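Local coordinates for stage III sporulation protein AF (Bacillus subtilis, PDB 6DCS) that probably helps to build a sporulation-essential secretion channel, this chain being its ring-building domain without the membrane-spanning part, at residues 15-18 / 19-22; 92-95 / 96-100. All coordinates share one frame; numbering follows the deposited sequence.

Contact 1: residues 15-18 / 19-22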
ATOM      1  N   ILE A  15       3.321  20.084  -0.660  1.00 58.59           N
ATOM      2  CA  ILE A  15       4.526  19.396  -0.233  1.00 56.71           C
ATOM      3  C   ILE A  15       4.242  17.921  -0.077  1.00 59.10           C
ATOM      4  O   ILE A  15       4.989  17.065  -0.586  1.00 59.09           O
ATOM      5  CB  ILE A  15       5.034  20.012   1.076  1.00 53.95           C
ATOM      6  CG1 ILE A  15       5.641  21.378   0.785  1.00 54.07           C
ATOM      7  CG2 ILE A  15       6.005  19.090   1.765  1.00 52.60           C
ATOM      8  CD1 ILE A  15       5.735  22.228   2.023  1.00 58.19           C
ATOM      9  N   LEU A  16       3.139  17.611   0.606  1.00 54.75           N
ATOM     10  CA  LEU A  16       2.726  16.233   0.828  1.00 55.03           C
ATOM     11  C   LEU A  16       2.456  15.499  -0.482  1.00 56.23           C
ATOM     12  O   LEU A  16       2.734  14.302  -0.584  1.00 56.89           O
ATOM     13  CB  LEU A  16       1.496  16.219   1.727  1.00 52.68           C
ATOM     14  CG  LEU A  16       1.135  14.897   2.367  1.00 54.39           C
ATOM     15  CD1 LEU A  16       2.329  14.424   3.109  1.00 57.71           C
ATOM     16  CD2 LEU A  16      -0.035  15.020   3.320  1.00 54.99           C
ATOM     17  N   GLU A  17       1.962  16.188  -1.513  1.00 58.35           N
ATOM     18  CA  GLU A  17       1.801  15.505  -2.800  1.00 58.38           C
ATOM     19  C   GLU A  17       3.115  15.340  -3.535  1.00 57.55           C
ATOM     20  O   GLU A  17       3.230  14.461  -4.395  1.00 58.13           O
ATOM     21  CB  GLU A  17       0.831  16.249  -3.711  1.00 58.73           C
ATOM     22  CG  GLU A  17      -0.652  16.023  -3.381  1.00 53.39           C
ATOM     23  CD  GLU A  17      -1.194  14.748  -3.992  1.00 57.05           C
ATOM     24  OE1 GLU A  17      -0.403  13.981  -4.586  1.00 59.89           O
ATOM     25  OE2 GLU A  17      -2.418  14.514  -3.895  1.00 58.70           O
ATOM     26  N   GLU A  18       4.106  16.175  -3.224  1.00 57.59           N
ATOM     27  CA  GLU A  18       5.415  16.031  -3.844  1.00 53.73           C
ATOM     28  C   GLU A  18       6.130  14.826  -3.257  1.00 58.50           C
ATOM     29  O   GLU A  18       6.628  13.960  -3.986  1.00 59.62           O
ATOM     30  CB  GLU A  18       6.222  17.310  -3.631  1.00 58.27           C
ATOM     31  CG  GLU A  18       7.713  17.179  -3.798  1.00 63.80           C
ATOM     32  CD  GLU A  18       8.435  18.460  -3.422  1.00 70.11           C
ATOM     33  OE1 GLU A  18       7.850  19.549  -3.650  1.00 72.05           O
ATOM     34  OE2 GLU A  18       9.571  18.378  -2.887  1.00 73.74           O
ATOM     35  N   MET A  19       6.167  14.745  -1.929  1.00 57.89           N
ATOM     36  CA  MET A  19       6.662  13.550  -1.265  1.00 52.26           C
ATOM     37  C   MET A  19       5.934  12.305  -1.749  1.00 53.65           C
ATOM     38  O   MET A  19       6.500  11.207  -1.730  1.00 54.64           O
ATOM     39  CB  MET A  19       6.501  13.691   0.259  1.00 53.20           C
ATOM     40  CG  MET A  19       7.564  14.535   0.935  1.00 50.18           C
ATOM     41  SD  MET A  19       7.476  14.667   2.753  1.00 61.13           S
ATOM     42  CE  MET A  19       5.708  14.647   3.069  1.00 60.42           C
ATOM     43  N   ALA A  20       4.682  12.446  -2.178  1.00 54.27           N
ATOM     44  CA  ALA A  20       3.887  11.274  -2.511  1.00 50.99           C
ATOM     45  C   ALA A  20       4.203  10.757  -3.913  1.00 53.62           C
ATOM     46  O   ALA A  20       4.277   9.542  -4.114  1.00 55.80           O
ATOM     47  CB  ALA A  20       2.399  11.591  -2.364  1.00 55.43           C
ATOM     48  N   VAL A  21       4.395  11.640  -4.904  1.00 50.70           N
ATOM     49  CA  VAL A  21       4.732  11.117  -6.233  1.00 57.19           C
ATOM     50  C   VAL A  21       6.152  10.542  -6.244  1.00 57.59           C
ATOM     51  O   VAL A  21       6.415   9.527  -6.904  1.00 54.34           O
ATOM     52  CB  VAL A  21       4.549  12.172  -7.346  1.00 56.49           C
ATOM     53  CG1 VAL A  21       3.097  12.655  -7.411  1.00 58.77           C
ATOM     54  CG2 VAL A  21       5.536  13.323  -7.197  1.00 56.90           C
ATOM     55  N   GLN A  22       7.082  11.169  -5.512  1.00 54.30           N
ATOM     56  CA  GLN A  22       8.441  10.642  -5.454  1.00 54.34           C
ATOM     57  C   GLN A  22       8.451   9.291  -4.769  1.00 54.36           C
ATOM     58  O   GLN A  22       9.166   8.375  -5.185  1.00 55.56           O
ATOM     59  CB  GLN A  22       9.385  11.622  -4.740  1.00 52.19           C
ATOM     60  CG  GLN A  22      10.073  12.657  -5.673  1.00 50.83           C
ATOM     61  CD  GLN A  22      10.404  13.979  -4.959  1.00 66.26           C
ATOM     62  OE1 GLN A  22      10.681  13.997  -3.753  1.00 60.43           O
ATOM     63  NE2 GLN A  22      10.382  15.092  -5.708  1.00 69.90           N
TER
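Leu-16 and Met-19 make the apolar touch here, CD1 of Leu-16 lying 3.4 Å from CE of Met-19. The two side chains cross obliquely, one methyl meeting the other. The thioether sets off away from its own carbonyl carbon and runs straight through chi2, then turns at SD (chi3 -34°), which carries CE back over the preceding turn to within 4.1 Å of Leu-16 CA. On another face of the helix, Glu-18 and Gln-22 run side by side in the same direction. They meet through the aliphatic stem of the glutamate: NE2 of Gln-22 is 3.9 Å from CG of Glu-18, with the carboxylate and amide planes turned 53° apart. Both pairs ride on helix 11-30, the first helix of the alpha-beta-beta-alpha-beta order of a ring-building motif, and Leu-16 reaches from it to Leu-43 and Ala-45 of strand 37-45, whereas Glu-17 and Gln-22 are solvent-exposed. Behind the side chains, the backbone fixes their spacing. Met-19 N bonds to Ile-15 O at 2.9 Å and Gln-22 N to Glu-18 O at 3.2 Å, both nearly straight. Val-21 N reaches Glu-17 O at 3.1 Å. Ala-20 N is held less firmly, by weak bonds shared between Leu-16 O and Glu-17 O.

Contact 2: residues 92-95 / 96-100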
ATOM      1  N   GLN A  92      -1.662 -13.913   4.195  1.00 59.36           N
ATOM      2  CA  GLN A  92      -1.135 -13.038   5.238  1.00 61.37           C
ATOM      3  C   GLN A  92       0.323 -12.762   4.973  1.00 62.24           C
ATOM      4  O   GLN A  92       0.778 -11.615   5.044  1.00 66.24           O
ATOM      5  CB  GLN A  92      -1.297 -13.679   6.617  1.00 63.27           C
ATOM      6  CG  GLN A  92      -1.420 -12.680   7.757  1.00 71.89           C
ATOM      7  CD  GLN A  92      -2.664 -11.813   7.616  1.00 71.74           C
ATOM      8  OE1 GLN A  92      -3.572 -12.127   6.837  1.00 68.31           O
ATOM      9  NE2 GLN A  92      -2.694 -10.700   8.340  1.00 71.03           N
ATOM     10  N   LYS A  93       1.040 -13.812   4.565  1.00 64.53           N
ATOM     11  CA  LYS A  93       2.490 -13.798   4.459  1.00 62.38           C
ATOM     12  C   LYS A  93       2.929 -13.037   3.205  1.00 62.12           C
ATOM     13  O   LYS A  93       3.929 -12.322   3.221  1.00 60.34           O
ATOM     14  CB  LYS A  93       2.982 -15.259   4.489  1.00 62.33           C
ATOM     15  CG  LYS A  93       4.232 -15.545   3.745  1.00 61.73           C
ATOM     16  CD  LYS A  93       5.467 -15.188   4.588  1.00 65.71           C
ATOM     17  CE  LYS A  93       6.627 -15.599   3.764  1.00 76.41           C
ATOM     18  NZ  LYS A  93       6.545 -15.035   2.409  1.00 66.54           N
ATOM     19  N   GLU A  94       2.162 -13.141   2.121  1.00 60.73           N
ATOM     20  CA  GLU A  94       2.366 -12.252   0.982  1.00 60.78           C
ATOM     21  C   GLU A  94       2.229 -10.799   1.408  1.00 61.94           C
ATOM     22  O   GLU A  94       3.155 -10.002   1.231  1.00 65.73           O
ATOM     23  CB  GLU A  94       1.386 -12.598  -0.153  1.00 63.15           C
ATOM     24  CG  GLU A  94       1.435 -11.613  -1.298  1.00 71.19           C
ATOM     25  CD  GLU A  94       2.602 -11.859  -2.261  1.00 86.01           C
ATOM     26  OE1 GLU A  94       2.381 -12.444  -3.356  1.00 97.50           O
ATOM     27  OE2 GLU A  94       3.745 -11.477  -1.911  1.00 84.87           O
ATOM     28  N   ALA A  95       1.101 -10.443   2.023  1.00 65.10           N
ATOM     29  CA  ALA A  95       0.869  -9.060   2.436  1.00 65.96           C
ATOM     30  C   ALA A  95       2.055  -8.513   3.226  1.00 62.21           C
ATOM     31  O   ALA A  95       2.590  -7.440   2.906  1.00 57.86           O
ATOM     32  CB  ALA A  95      -0.418  -8.964   3.264  1.00 61.49           C
ATOM     33  N   LYS A  96       2.500  -9.260   4.238  1.00 56.26           N
ATOM     34  CA  LYS A  96       3.600  -8.797   5.064  1.00 57.71           C
ATOM     35  C   LYS A  96       4.891  -8.654   4.250  1.00 63.04           C
ATOM     36  O   LYS A  96       5.791  -7.904   4.638  1.00 62.72           O
ATOM     37  CB  LYS A  96       3.788  -9.762   6.233  1.00 54.83           C
ATOM     38  CG  LYS A  96       4.480  -9.166   7.433  1.00 61.23           C
ATOM     39  CD  LYS A  96       4.100  -9.945   8.699  1.00 72.52           C
ATOM     40  CE  LYS A  96       3.065  -9.204   9.588  1.00 75.34           C
ATOM     41  NZ  LYS A  96       2.199 -10.223  10.258  1.00 60.18           N
ATOM     42  N   GLN A  97       5.019  -9.340   3.120  1.00 61.09           N
ATOM     43  CA  GLN A  97       6.277  -9.196   2.391  1.00 60.11           C
ATOM     44  C   GLN A  97       6.330  -7.921   1.566  1.00 54.62           C
ATOM     45  O   GLN A  97       7.375  -7.262   1.547  1.00 55.15           O
ATOM     46  CB  GLN A  97       6.543 -10.400   1.491  1.00 64.47           C
ATOM     47  CG  GLN A  97       7.939 -10.364   0.817  1.00 70.41           C
ATOM     48  CD  GLN A  97       7.917 -10.740  -0.676  1.00 72.47           C
ATOM     49  OE1 GLN A  97       6.877 -10.656  -1.350  1.00 73.24           O
ATOM     50  NE2 GLN A  97       9.060 -11.221  -1.177  1.00 69.31           N
ATOM     51  N   ILE A  98       5.246  -7.565   0.872  1.00 54.47           N
ATOM     52  CA  ILE A  98       5.146  -6.227   0.278  1.00 57.38           C
ATOM     53  C   ILE A  98       5.381  -5.133   1.327  1.00 48.30           C
ATOM     54  O   ILE A  98       6.047  -4.135   1.048  1.00 46.05           O
ATOM     55  CB  ILE A  98       3.785  -6.039  -0.403  1.00 56.78           C
ATOM     56  CG1 ILE A  98       3.596  -7.112  -1.457  1.00 63.18           C
ATOM     57  CG2 ILE A  98       3.718  -4.672  -1.045  1.00 52.74           C
ATOM     58  CD1 ILE A  98       2.129  -7.466  -1.640  1.00 70.72           C
ATOM     59  N   GLN A  99       4.845  -5.296   2.536  1.00 45.87           N
ATOM     60  CA  GLN A  99       5.152  -4.348   3.606  1.00 48.58           C
ATOM     61  C   GLN A  99       6.648  -4.138   3.849  1.00 52.09           C
ATOM     62  O   GLN A  99       7.152  -3.008   3.818  1.00 49.59           O
ATOM     63  CB  GLN A  99       4.524  -4.791   4.927  1.00 55.14           C
ATOM     64  CG  GLN A  99       4.560  -3.676   5.964  1.00 59.68           C
ATOM     65  CD  GLN A  99       4.164  -4.106   7.363  1.00 63.13           C
ATOM     66  OE1 GLN A  99       4.782  -5.018   7.938  1.00 73.56           O
ATOM     67  NE2 GLN A  99       3.159  -3.436   7.932  1.00 55.43           N
ATOM     68  N   THR A 100       7.357  -5.227   4.149  1.00 53.31           N
ATOM     69  CA  THR A 100       8.795  -5.163   4.367  1.00 51.17           C
ATOM     70  C   THR A 100       9.539  -4.647   3.127  1.00 50.19           C
ATOM     71  O   THR A 100      10.449  -3.818   3.229  1.00 46.41           O
ATOM     72  CB  THR A 100       9.258  -6.555   4.752  1.00 52.28           C
ATOM     73  OG1 THR A 100       8.648  -7.448   3.824  1.00 61.27           O
ATOM     74  CG2 THR A 100       8.777  -6.939   6.124  1.00 55.07           C
TER
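Ile-98 packs back along the helix on Glu-94, its CD1 lying 4.2 Å from CG of the glutamate, in van der Waals contact with the methylene. Close to this pair Glu-94 O accepts two backbone bonds. Ile-98 N comes at 3.2 Å, and Gln-97 N at 2.7 Å, the latter 55° out of the carbonyl plane. Gln-99 N bonds to Ala-95 O at 3.1 Å. Ala-95, Ile-98 and Gln-99 form the buried side of helix 81-106, the second helix of the ring-building fold: Ile-98 touches Tyr-36, and the amide of Gln-99 donates through NE2 to Ile-113 O, tying the helix to strand 113-116. The other side is looser and belongs largely to solvent. Lys-93, Lys-96 and Gln-97 are exposed; the backbone N of Gln-97, besides its bond to Glu-94 O, makes a weak one to Lys-93 O. The Lys-96 side chain leads away from the preceding turn, although its backbone N is held 3.0 Å from Gln-92 O. At the border of the two sides Glu-94 bends at chi2 (80°), which brings its carboxylate beside the amide of Gln-97, the planes only 27° apart. The same carboxylate lies close to that of Glu-35, a like charge that could raise its proton affinity.

Overall arrangement
Contacts 1 and 2 follow one another in the sequence, each a single stretch of one of the domain's two helices, 11-30 and 81-106. Strands 37-45 and 55-63 come between those helices in the chain. The centres of the two contacts are 24 Å apart, on opposite sides of the chain's centre, and even the nearest atoms stay about 14 Å from each other, so they do not touch. The sheet's outermost strands within this chain are divided between them, 37-45 going with contact 1 and 113-116 with contact 2. Contact 1 is a surface site, centred 15 Å from the middle of the chain; contact 2, at 10 Å, is partly buried.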